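Local structure of CCMAN5 (Cellulosimicrobium cellulans, 2XSG) at residues I363-P368 against A739-G744; V413-A418 against V680-S685; D546-D551 against F766-A771; S684-V689 against N733-Y738. The protein hydrolyses alpha-mannosidic bonds as a calcium-containing family 92 glycoside hydrolase and enables mannose-6-phosphate modification of yeast-produced lysosomal enzymes. One frame throughout, in Å; residues are numbered along the deposited sequence.

Interaction 1 (I363-P368 against A739-G744); sequences IAYIDP and ATVVGG
Tyr365 and Pro368 meet Val741 and Val742 where two helix ends pack in the catalytic part of this family 92 enzyme, whose clan is built on (alpha/alpha)6 barrels. One side is the last turn of helix 353-366 and the first residue of helix 368-387; the other is the short helix 738-742. Polar interactions shape each segment by itself. Ile363 O accepts from both Ile366 N and Asp367 N as the first helix closes, and Asp367 takes the N-cap position of the next one. A Schellman motif finishes the other side, with Gly744 at positive phi and its N bonded to Val741 O.

The contact itself is purely apolar, and no hydrogen bond crosses it. Tyr365 touches with its root: its CB lies 4.0 Å from CG1 of Val741, while the ring leads away. That follows from chi1 of 75°, which sets CG between the backbone N and the carbonyl carbon. The phenol OH is then bonded to Leu677 O, and the ring meets Phe687 edge-to-face. Val742 CG1 lies against the end of one helix and the start of the next, near Tyr365 CA and 4.1 Å from CG of Pro368, the Val742 and Pro368 side chains sliding past each other in opposite directions.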
loop_
_atom_site.group_PDB
_atom_site.type_symbol
_atom_site.label_atom_id
_atom_site.label_comp_id
_atom_site.label_asym_id
_atom_site.label_seq_id
_atom_site.Cartn_x
_atom_site.Cartn_y
_atom_site.Cartn_z
ATOM N N ILE A 363 10.099 -2.294 4.784
ATOM C CA ILE A 363 9.835 -1.559 6.020
ATOM C C ILE A 363 10.792 -2.013 7.133
ATOM O O ILE A 363 11.354 -1.175 7.848
ATOM C CB ILE A 363 8.358 -1.687 6.491
ATOM C CG1 ILE A 363 7.413 -0.969 5.528
ATOM C CG2 ILE A 363 8.187 -1.094 7.894
ATOM C CD1 ILE A 363 5.940 -1.281 5.792
ATOM N N ALA A 364 10.999 -3.323 7.255
ATOM C CA ALA A 364 11.954 -3.861 8.245
ATOM C C ALA A 364 13.320 -3.164 8.240
ATOM O O ALA A 364 13.882 -2.912 9.304
ATOM C CB ALA A 364 12.127 -5.367 8.090
ATOM N N TYR A 365 13.857 -2.827 7.070
ATOM C CA TYR A 365 15.183 -2.190 7.081
ATOM C C TYR A 365 15.172 -0.654 7.073
ATOM O O TYR A 365 16.220 -0.016 7.240
ATOM C CB TYR A 365 16.162 -2.829 6.072
ATOM C CG TYR A 365 15.989 -2.514 4.596
ATOM C CD1 TYR A 365 16.142 -1.222 4.114
ATOM C CD2 TYR A 365 15.758 -3.541 3.668
ATOM C CE1 TYR A 365 16.024 -0.944 2.749
ATOM C CE2 TYR A 365 15.656 -3.285 2.311
ATOM C CZ TYR A 365 15.785 -1.968 1.857
ATOM O OH TYR A 365 15.680 -1.689 0.510
ATOM N N ILE A 366 13.984 -0.061 6.926
ATOM C CA ILE A 366 13.862 1.395 6.961
ATOM C C ILE A 366 13.399 1.901 8.339
ATOM O O ILE A 366 13.943 2.887 8.846
ATOM C CB ILE A 366 13.010 1.929 5.787
ATOM C CG1 ILE A 366 13.831 1.802 4.490
ATOM C CG2 ILE A 366 12.629 3.412 6.000
ATOM C CD1 ILE A 366 13.049 1.975 3.233
ATOM N N ASP A 367 12.430 1.203 8.939
ATOM C CA ASP A 367 11.903 1.540 10.259
ATOM C C ASP A 367 11.622 0.258 11.046
ATOM O O ASP A 367 10.473 -0.200 11.115
ATOM C CB ASP A 367 10.640 2.394 10.123
ATOM C CG ASP A 367 10.198 3.015 11.442
ATOM O OD1 ASP A 367 10.649 2.581 12.527
ATOM O OD2 ASP A 367 9.386 3.956 11.382
ATOM N N PRO A 368 12.683 -0.346 11.624
ATOM C CA PRO A 368 12.526 -1.657 12.285
ATOM C C PRO A 368 11.451 -1.691 13.390
ATOM O O PRO A 368 10.692 -2.674 13.476
ATOM C CB PRO A 368 13.933 -1.937 12.846
ATOM C CG PRO A 368 14.852 -1.179 11.936
ATOM C CD PRO A 368 14.090 0.098 11.614
ATOM N N ALA A 739 20.666 -8.553 9.087
ATOM C CA ALA A 739 21.506 -8.202 10.234
ATOM C C ALA A 739 22.624 -7.229 9.832
ATOM O O ALA A 739 22.975 -6.307 10.582
ATOM C CB ALA A 739 22.086 -9.493 10.934
ATOM N N THR A 740 23.167 -7.426 8.640
ATOM C CA THR A 740 24.273 -6.605 8.157
ATOM C C THR A 740 23.802 -5.172 7.958
ATOM O O THR A 740 24.477 -4.221 8.362
ATOM C CB THR A 740 24.865 -7.185 6.866
ATOM O OG1 THR A 740 25.328 -8.507 7.138
ATOM C CG2 THR A 740 26.024 -6.348 6.365
ATOM N N VAL A 741 22.616 -5.038 7.381
ATOM C CA VAL A 741 22.016 -3.745 7.130
ATOM C C VAL A 741 21.738 -2.978 8.424
ATOM O O VAL A 741 22.298 -1.889 8.630
ATOM C CB VAL A 741 20.732 -3.850 6.259
ATOM C CG1 VAL A 741 20.108 -2.459 6.078
ATOM C CG2 VAL A 741 21.054 -4.434 4.897
ATOM N N VAL A 742 20.866 -3.516 9.280
ATOM C CA VAL A 742 20.474 -2.790 10.501
ATOM C C VAL A 742 21.621 -2.685 11.511
ATOM O O VAL A 742 21.575 -1.851 12.418
ATOM C CB VAL A 742 19.185 -3.343 11.173
ATOM C CG1 VAL A 742 18.020 -3.221 10.234
ATOM C CG2 VAL A 742 19.372 -4.774 11.632
ATOM N N GLY A 743 22.638 -3.534 11.342
ATOM C CA GLY A 743 23.896 -3.450 12.084
ATOM C C GLY A 743 24.734 -2.211 11.772
ATOM O O GLY A 743 25.687 -1.901 12.500
ATOM N N GLY A 744 24.376 -1.487 10.712
ATOM C CA GLY A 744 25.017 -0.202 10.412
ATOM C C GLY A 744 26.242 -0.356 9.534
ATOM O O GLY A 744 27.221 0.371 9.686
#

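Interaction 2 (V413-A418 against V680-S685)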
loop_
_atom_site.group_PDB
_atom_site.type_symbol
_atom_site.label_atom_id
_atom_site.label_comp_id
_atom_site.label_asym_id
_atom_site.label_seq_id
_atom_site.Cartn_x
_atom_site.Cartn_y
_atom_site.Cartn_z
ATOM N N VAL A 413 4.710 -12.870 8.932
ATOM C CA VAL A 413 5.100 -13.235 10.305
ATOM C C VAL A 413 6.459 -13.938 10.255
ATOM O O VAL A 413 7.363 -13.643 11.046
ATOM C CB VAL A 413 4.039 -14.143 11.020
ATOM C CG1 VAL A 413 4.543 -14.548 12.414
ATOM C CG2 VAL A 413 2.706 -13.415 11.165
ATOM N N ALA A 414 6.589 -14.861 9.319
ATOM C CA ALA A 414 7.837 -15.609 9.117
ATOM C C ALA A 414 9.001 -14.688 8.769
ATOM O O ALA A 414 10.142 -14.988 9.093
ATOM C CB ALA A 414 7.644 -16.648 8.028
ATOM N N ASP A 415 8.696 -13.575 8.096
ATOM C CA ASP A 415 9.686 -12.566 7.720
ATOM C C ASP A 415 10.365 -11.984 8.957
ATOM O O ASP A 415 11.591 -11.869 8.995
ATOM C CB ASP A 415 9.030 -11.444 6.891
ATOM C CG ASP A 415 10.045 -10.545 6.208
ATOM O OD1 ASP A 415 10.476 -10.881 5.084
ATOM O OD2 ASP A 415 10.408 -9.501 6.788
ATOM N N ALA A 416 9.569 -11.624 9.961
ATOM C CA ALA A 416 10.105 -11.124 11.244
ATOM C C ALA A 416 10.863 -12.207 12.005
ATOM O O ALA A 416 11.946 -11.962 12.544
ATOM C CB ALA A 416 8.996 -10.542 12.094
ATOM N N ILE A 417 10.322 -13.419 12.036
ATOM C CA ILE A 417 11.032 -14.507 12.699
ATOM C C ILE A 417 12.376 -14.788 12.019
ATOM O O ILE A 417 13.395 -14.862 12.685
ATOM C CB ILE A 417 10.178 -15.799 12.816
ATOM C CG1 ILE A 417 8.903 -15.532 13.637
ATOM C CG2 ILE A 417 11.021 -16.926 13.434
ATOM C CD1 ILE A 417 7.822 -16.641 13.551
ATOM N N ALA A 418 12.394 -14.921 10.693
ATOM C CA ALA A 418 13.659 -15.199 9.996
ATOM C C ALA A 418 14.665 -14.076 10.250
ATOM O O ALA A 418 15.875 -14.325 10.328
ATOM C CB ALA A 418 13.431 -15.402 8.506
ATOM N N VAL A 680 13.673 -10.689 -2.570
ATOM C CA VAL A 680 13.151 -11.798 -3.382
ATOM C C VAL A 680 12.395 -12.790 -2.479
ATOM O O VAL A 680 11.227 -13.078 -2.699
ATOM C CB VAL A 680 14.265 -12.488 -4.233
ATOM C CG1 VAL A 680 13.769 -13.801 -4.850
ATOM C CG2 VAL A 680 14.743 -11.527 -5.327
ATOM N N THR A 681 13.046 -13.239 -1.423
ATOM C CA THR A 681 12.407 -14.139 -0.475
ATOM C C THR A 681 11.918 -13.368 0.742
ATOM O O THR A 681 12.682 -13.140 1.680
ATOM C CB THR A 681 13.373 -15.269 -0.056
ATOM O OG1 THR A 681 13.951 -15.835 -1.235
ATOM C CG2 THR A 681 12.637 -16.353 0.702
ATOM N N ALA A 682 10.654 -12.935 0.699
ATOM C CA ALA A 682 9.957 -12.497 1.889
ATOM C C ALA A 682 9.834 -13.742 2.754
ATOM O O ALA A 682 9.687 -14.854 2.234
ATOM C CB ALA A 682 8.587 -11.960 1.534
ATOM N N GLY A 683 9.923 -13.567 4.063
ATOM C CA GLY A 683 9.926 -14.708 4.962
ATOM C C GLY A 683 11.316 -15.292 5.141
ATOM O O GLY A 683 11.468 -16.399 5.655
ATOM N N SER A 684 12.328 -14.560 4.701
ATOM C CA SER A 684 13.725 -14.907 4.987
ATOM C C SER A 684 14.395 -13.645 5.531
ATOM O O SER A 684 13.734 -12.616 5.690
ATOM C CB SER A 684 14.447 -15.394 3.726
ATOM O OG SER A 684 14.846 -14.309 2.920
ATOM N N SER A 685 15.688 -13.715 5.811
ATOM C CA SER A 685 16.404 -12.547 6.303
ATOM C C SER A 685 17.253 -11.908 5.207
ATOM O O SER A 685 18.059 -11.020 5.482
ATOM C CB SER A 685 17.259 -12.920 7.512
ATOM O OG SER A 685 18.180 -13.939 7.178
#
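A type II beta turn, Thr681 to Ser684, lies against helix 409-418 of the catalytic domain, with Gly683 pressed on Asp415 and Ala418. Glycine at the third position of the turn takes a positive phi of 85°, where a CB would jam against the preceding carbonyl O. The backbones come close here, CA of Gly683 being 3.5 Å from CA of Asp415. Asp415 reaches along the turn: with CG anti to the backbone N (chi1 -167°), its OD1 receives the N-H of Gly683 at 2.9 Å. This bond is nearly straight, 169°, and uses the anti lone pair, on the side away from OD2. OD1 is also bonded to Ser361 OG, while OD2 takes the hydroxyl of Tyr371 and a salt bridge from Lys419, so the carboxylate ties the turn to several helices of the domain.

Within the turn, the backbone bond from Ser684 N to Thr681 O is weak. The hydroxyl of Ser684 reinforces it, OG donating to Thr681 O at 2.8 Å. One helical turn beyond Asp415, the Ala418 methyl rests on the outgoing arm of the turn, CB being 3.6 Å from Gly683 O. The chain leaves along the helix end, where Ser685 CB packs 3.4 Å from Ala418 O.

Interaction 3 (D546-D551 against F766-A771); sequences DAYDMD and FSMSTA
Met768 and Tyr548 join the backbones of the C-terminal tail and the 546-551 turn by a short, nearly straight bond, Met768 N to Tyr548 O at 2.7 Å and 170°. The type I turn from Asp546 to Asp549 leads into helix 550-556. Asp549 is its N-cap, OD1 taking the N-H of Ala552. The same oxygen accepts the hydroxyl of Ser769 OG at 2.7 Å through its syn lone pair, and OD2 adds a weak bond from Ser769 N.

Ser767 serves the amide one residue earlier: its OG accepts Asp551 N at 2.9 Å and donates to a water. That water also accepts Met550 N at 2.8 Å and donates to Ala547 O and Phe766 O, so four bonds hold it between the segments.

The Met768 side chain runs alongside Tyr548, an apolar contact in which Met768 CE lies 4.0 Å from Tyr548 CE1 at the ring edge. The sulfur stands obliquely beside the ring, Met768 SD 5.2 Å from the Tyr548 centroid, a Met-aromatic contact. At the more exposed end, Thr770 crosses Asp551 at about a right angle, its methyl CG2 lying against the carboxylate, 3.3 Å from Asp551 OD1.

The first three amides of the helix are thus met in turn by water, the Ser767 hydroxyl and the Asp549 carboxylate. The positive end of the helix probably favours the charge on Asp549, and the tail of the chain is fastened to that helix start.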
loop_
_atom_site.group_PDB
_atom_site.type_symbol
_atom_site.label_atom_id
_atom_site.label_comp_id
_atom_site.label_asym_id
_atom_site.label_seq_id
_atom_site.Cartn_x
_atom_site.Cartn_y
_atom_site.Cartn_z
ATOM N N ASP A 546 7.380 -19.361 -6.106
ATOM C CA ASP A 546 7.875 -20.016 -4.908
ATOM C C ASP A 546 9.299 -19.566 -4.612
ATOM O O ASP A 546 10.271 -20.323 -4.735
ATOM C CB ASP A 546 7.662 -21.541 -5.001
ATOM C CG ASP A 546 6.191 -21.913 -4.876
ATOM O OD1 ASP A 546 5.429 -21.095 -4.300
ATOM O OD2 ASP A 546 5.792 -22.995 -5.341
ATOM N N ALA A 547 9.392 -18.281 -4.247
ATOM C CA ALA A 547 10.656 -17.574 -4.157
ATOM C C ALA A 547 11.537 -17.994 -2.976
ATOM O O ALA A 547 12.670 -17.512 -2.848
ATOM C CB ALA A 547 10.422 -16.053 -4.149
ATOM N N TYR A 548 11.007 -18.891 -2.145
ATOM C CA TYR A 548 11.720 -19.500 -1.023
ATOM C C TYR A 548 12.568 -20.704 -1.452
ATOM O O TYR A 548 13.233 -21.329 -0.618
ATOM C CB TYR A 548 10.715 -19.938 0.055
ATOM C CG TYR A 548 9.644 -20.881 -0.470
ATOM C CD1 TYR A 548 9.774 -22.258 -0.347
ATOM C CD2 TYR A 548 8.507 -20.381 -1.108
ATOM C CE1 TYR A 548 8.803 -23.118 -0.853
ATOM C CE2 TYR A 548 7.545 -21.216 -1.607
ATOM C CZ TYR A 548 7.686 -22.584 -1.469
ATOM O OH TYR A 548 6.709 -23.394 -1.987
ATOM N N ASP A 549 12.529 -21.042 -2.743
ATOM C CA ASP A 549 13.302 -22.181 -3.252
ATOM C C ASP A 549 13.655 -22.103 -4.742
ATOM O O ASP A 549 13.256 -22.961 -5.557
ATOM C CB ASP A 549 12.597 -23.510 -2.933
ATOM C CG ASP A 549 13.587 -24.621 -2.597
ATOM O OD1 ASP A 549 14.752 -24.552 -3.052
ATOM O OD2 ASP A 549 13.197 -25.565 -1.887
ATOM N N MET A 550 14.434 -21.079 -5.066
ATOM C CA MET A 550 15.008 -20.891 -6.381
ATOM C C MET A 550 15.899 -22.056 -6.765
ATOM O O MET A 550 15.959 -22.399 -7.926
ATOM C CB MET A 550 15.797 -19.570 -6.447
ATOM C CG MET A 550 14.910 -18.304 -6.548
ATOM S SD MET A 550 13.913 -18.300 -8.048
ATOM C CE MET A 550 15.175 -18.056 -9.301
ATOM N N ASP A 551 16.577 -22.671 -5.798
ATOM C CA ASP A 551 17.458 -23.794 -6.121
ATOM C C ASP A 551 16.657 -24.965 -6.672
ATOM O O ASP A 551 17.009 -25.522 -7.712
ATOM C CB ASP A 551 18.266 -24.245 -4.918
ATOM C CG ASP A 551 19.399 -25.196 -5.308
ATOM O OD1 ASP A 551 19.171 -26.426 -5.342
ATOM O OD2 ASP A 551 20.513 -24.707 -5.602
ATOM N N PHE A 766 19.621 -17.868 -0.084
ATOM C CA PHE A 766 18.717 -18.791 0.589
ATOM C C PHE A 766 17.771 -19.530 -0.362
ATOM O O PHE A 766 17.132 -18.932 -1.230
ATOM C CB PHE A 766 17.898 -18.084 1.678
ATOM C CG PHE A 766 16.847 -18.949 2.286
ATOM C CD1 PHE A 766 17.176 -19.868 3.283
ATOM C CD2 PHE A 766 15.529 -18.880 1.844
ATOM C CE1 PHE A 766 16.188 -20.692 3.853
ATOM C CE2 PHE A 766 14.532 -19.705 2.395
ATOM C CZ PHE A 766 14.868 -20.614 3.407
ATOM N N SER A 767 17.691 -20.842 -0.155
ATOM C CA SER A 767 16.673 -21.705 -0.727
ATOM C C SER A 767 16.368 -22.734 0.342
ATOM O O SER A 767 17.292 -23.299 0.936
ATOM C CB SER A 767 17.183 -22.401 -1.987
ATOM O OG SER A 767 17.062 -21.572 -3.109
ATOM N N MET A 768 15.078 -22.956 0.601
ATOM C CA MET A 768 14.616 -23.912 1.609
ATOM C C MET A 768 15.285 -25.288 1.477
ATOM O O MET A 768 15.733 -25.854 2.464
ATOM C CB MET A 768 13.093 -24.054 1.538
ATOM C CG MET A 768 12.497 -25.055 2.510
ATOM S SD MET A 768 10.721 -25.293 2.257
ATOM C CE MET A 768 10.697 -26.269 0.755
ATOM N N SER A 769 15.369 -25.799 0.249
ATOM C CA SER A 769 15.873 -27.160 -0.012
ATOM C C SER A 769 17.372 -27.352 0.264
ATOM O O SER A 769 17.814 -28.466 0.525
ATOM C CB SER A 769 15.569 -27.569 -1.460
ATOM O OG SER A 769 16.182 -26.683 -2.376
ATOM N N THR A 770 18.138 -26.267 0.171
ATOM C CA THR A 770 19.586 -26.329 0.307
ATOM C C THR A 770 20.098 -25.711 1.611
ATOM O O THR A 770 21.286 -25.801 1.908
ATOM C CB THR A 770 20.329 -25.686 -0.907
ATOM O OG1 THR A 770 19.868 -24.344 -1.132
ATOM C CG2 THR A 770 20.136 -26.518 -2.157
ATOM N N ALA A 771 19.200 -25.115 2.394
ATOM C CA ALA A 771 19.590 -24.351 3.587
ATOM C C ALA A 771 20.276 -25.206 4.658
ATOM O O ALA A 771 19.801 -26.297 4.991
ATOM C CB ALA A 771 18.377 -23.627 4.169
HETATM O O HOH W 1 15.083 -19.272 -2.966
#

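Interaction 4 (S684-V689 against N733-Y738)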
loop_
_atom_site.group_PDB
_atom_site.type_symbol
_atom_site.label_atom_id
_atom_site.label_comp_id
_atom_site.label_asym_id
_atom_site.label_seq_id
_atom_site.Cartn_x
_atom_site.Cartn_y
_atom_site.Cartn_z
ATOM N N SER A 684 12.328 -14.560 4.701
ATOM C CA SER A 684 13.725 -14.907 4.987
ATOM C C SER A 684 14.395 -13.645 5.531
ATOM O O SER A 684 13.734 -12.616 5.690
ATOM C CB SER A 684 14.447 -15.394 3.726
ATOM O OG SER A 684 14.846 -14.309 2.920
ATOM N N SER A 685 15.688 -13.715 5.811
ATOM C CA SER A 685 16.404 -12.547 6.303
ATOM C C SER A 685 17.253 -11.908 5.207
ATOM O O SER A 685 18.059 -11.020 5.482
ATOM C CB SER A 685 17.259 -12.920 7.512
ATOM O OG SER A 685 18.180 -13.939 7.178
ATOM N N GLN A 686 17.058 -12.346 3.965
ATOM C CA GLN A 686 17.936 -11.899 2.855
ATOM C C GLN A 686 17.367 -10.825 1.915
ATOM O O GLN A 686 16.140 -10.727 1.719
ATOM C CB GLN A 686 18.420 -13.103 2.052
ATOM C CG GLN A 686 19.443 -13.942 2.829
ATOM C CD GLN A 686 20.078 -15.024 1.980
ATOM O OE1 GLN A 686 20.849 -15.839 2.493
ATOM N NE2 GLN A 686 19.778 -15.036 0.687
ATOM N N PHE A 687 18.278 -10.032 1.340
ATOM C CA PHE A 687 17.937 -9.035 0.328
ATOM C C PHE A 687 18.878 -9.194 -0.835
ATOM O O PHE A 687 20.059 -9.458 -0.625
ATOM C CB PHE A 687 18.002 -7.623 0.898
ATOM C CG PHE A 687 17.028 -7.403 2.003
ATOM C CD1 PHE A 687 15.722 -7.038 1.720
ATOM C CD2 PHE A 687 17.396 -7.614 3.327
ATOM C CE1 PHE A 687 14.802 -6.870 2.728
ATOM C CE2 PHE A 687 16.468 -7.445 4.366
ATOM C CZ PHE A 687 15.175 -7.061 4.057
ATOM N N GLN A 688 18.341 -9.074 -2.050
ATOM C CA GLN A 688 19.144 -9.137 -3.263
ATOM C C GLN A 688 19.646 -7.755 -3.687
ATOM O O GLN A 688 18.893 -6.762 -3.647
ATOM C CB GLN A 688 18.356 -9.790 -4.409
ATOM C CG GLN A 688 18.082 -11.306 -4.205
ATOM C CD GLN A 688 19.338 -12.151 -4.368
ATOM O OE1 GLN A 688 20.184 -11.870 -5.233
ATOM N NE2 GLN A 688 19.473 -13.189 -3.534
ATOM N N VAL A 689 20.906 -7.720 -4.133
ATOM C CA VAL A 689 21.557 -6.500 -4.589
ATOM C C VAL A 689 21.059 -6.138 -5.983
ATOM O O VAL A 689 20.976 -7.003 -6.868
ATOM C CB VAL A 689 23.095 -6.648 -4.587
ATOM C CG1 VAL A 689 23.758 -5.499 -5.346
ATOM C CG2 VAL A 689 23.613 -6.702 -3.148
ATOM N N ASN A 733 29.274 -11.027 -2.966
ATOM C CA ASN A 733 27.951 -11.652 -2.954
ATOM C C ASN A 733 26.916 -10.680 -3.492
ATOM O O ASN A 733 27.066 -9.472 -3.334
ATOM C CB ASN A 733 27.557 -12.123 -1.543
ATOM C CG ASN A 733 28.431 -13.260 -1.028
ATOM O OD1 ASN A 733 29.176 -13.891 -1.773
ATOM N ND2 ASN A 733 28.338 -13.515 0.257
ATOM N N THR A 734 25.874 -11.214 -4.120
ATOM C CA THR A 734 24.813 -10.411 -4.723
ATOM C C THR A 734 23.553 -10.374 -3.829
ATOM O O THR A 734 22.458 -10.031 -4.280
ATOM C CB THR A 734 24.502 -10.889 -6.155
ATOM O OG1 THR A 734 24.387 -12.320 -6.174
ATOM C CG2 THR A 734 25.634 -10.451 -7.128
ATOM N N TRP A 735 23.749 -10.727 -2.557
ATOM C CA TRP A 735 22.724 -10.652 -1.515
ATOM C C TRP A 735 23.385 -10.237 -0.203
ATOM O O TRP A 735 24.571 -10.519 0.026
ATOM C CB TRP A 735 22.027 -12.008 -1.335
ATOM C CG TRP A 735 22.956 -13.131 -0.917
ATOM C CD1 TRP A 735 23.638 -13.984 -1.747
ATOM C CD2 TRP A 735 23.308 -13.513 0.428
ATOM N NE1 TRP A 735 24.387 -14.870 -1.004
ATOM C CE2 TRP A 735 24.210 -14.600 0.330
ATOM C CE3 TRP A 735 22.955 -13.037 1.704
ATOM C CZ2 TRP A 735 24.756 -15.235 1.465
ATOM C CZ3 TRP A 735 23.494 -13.666 2.831
ATOM C CH2 TRP A 735 24.396 -14.747 2.700
ATOM N N VAL A 736 22.631 -9.562 0.656
ATOM C CA VAL A 736 23.114 -9.244 1.992
ATOM C C VAL A 736 22.068 -9.642 3.037
ATOM O O VAL A 736 20.856 -9.652 2.754
ATOM C CB VAL A 736 23.490 -7.736 2.173
ATOM C CG1 VAL A 736 24.174 -7.166 0.931
ATOM C CG2 VAL A 736 22.265 -6.926 2.483
ATOM N N ASP A 737 22.537 -9.955 4.244
ATOM C CA ASP A 737 21.633 -10.294 5.333
ATOM C C ASP A 737 21.065 -9.050 5.986
ATOM O O ASP A 737 21.749 -8.017 6.083
ATOM C CB ASP A 737 22.313 -11.154 6.382
ATOM C CG ASP A 737 21.313 -11.992 7.160
ATOM O OD1 ASP A 737 21.047 -11.648 8.346
ATOM O OD2 ASP A 737 20.767 -12.958 6.553
ATOM N N TYR A 738 19.818 -9.165 6.443
ATOM C CA TYR A 738 19.160 -8.110 7.216
ATOM C C TYR A 738 20.024 -7.616 8.386
ATOM O O TYR A 738 20.122 -6.401 8.633
ATOM C CB TYR A 738 17.818 -8.616 7.729
ATOM C CG TYR A 738 17.047 -7.631 8.582
ATOM C CD1 TYR A 738 16.342 -6.581 8.001
ATOM C CD2 TYR A 738 17.007 -7.769 9.981
ATOM C CE1 TYR A 738 15.624 -5.682 8.790
ATOM C CE2 TYR A 738 16.299 -6.875 10.780
ATOM C CZ TYR A 738 15.602 -5.840 10.180
ATOM O OH TYR A 738 14.900 -4.952 10.949
HETATM O O HOH W 2 22.399 -13.270 -5.077
#
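Gln686 lays its side-chain amide flat over the indole of Trp735, the two planes only 10° apart and Gln686 CD 3.5 Å from Trp735 CE3. An extended chain beyond CG carries the amide there, and the side chain of Asn733 lies over the opposite indole face. The pair sits on a short antiparallel sheet, strand 686-689 beside 735-737. Phe687 and Val736 form its hydrogen-bonded pair, with Phe687 N to Val736 O at 3.0 Å and Val736 N to Phe687 O at 2.9 Å. Val689 N reaches Thr734 O at 2.8 Å, but from above the carbonyl plane.

Phe687, on the face opposite Gln686, runs side by side with Tyr738 at the start of helix 738-742. Phe687 CE2 lies 3.7 Å from Tyr738 CD1, each ring meeting the other at its edge. Here too Tyr738 N bonds to Ser685 O at 2.7 Å. Ser685 OG gives its proton to Asp737 OD2 at 2.8 Å, on the syn side of the carboxylate and 21° out of its plane. One carboxylate therefore joins the residue just before strand 686-689 to the N-terminus of the helix, each oxygen having its own donor: OD2 the Ser685 hydroxyl and OD1 the capped Ala739 N.

How the interactions relate
Interactions 1 and 2 are buried, whereas interactions 3 and 4 are partly buried and interaction 3 reaches the surface at the chain's end. Their chemistry differs accordingly: interaction 1 is apolar, interaction 2 combines close backbone packing with one hydrogen bond from the turn to a buried carboxylate, interaction 3 is rich in polar bonds and water, and interaction 4 is a sheet edge. Interactions 2 and 4 share Ser684 and Ser685, so the turn packed on the helix runs straight into the strand. Strand 735-737 of interaction 4 continues into helix 738-742 of interaction 1, where Tyr738 OH meets Ala364 O. Interaction 3 joins interaction 2 through Thr681 OG1 and Ala547 O.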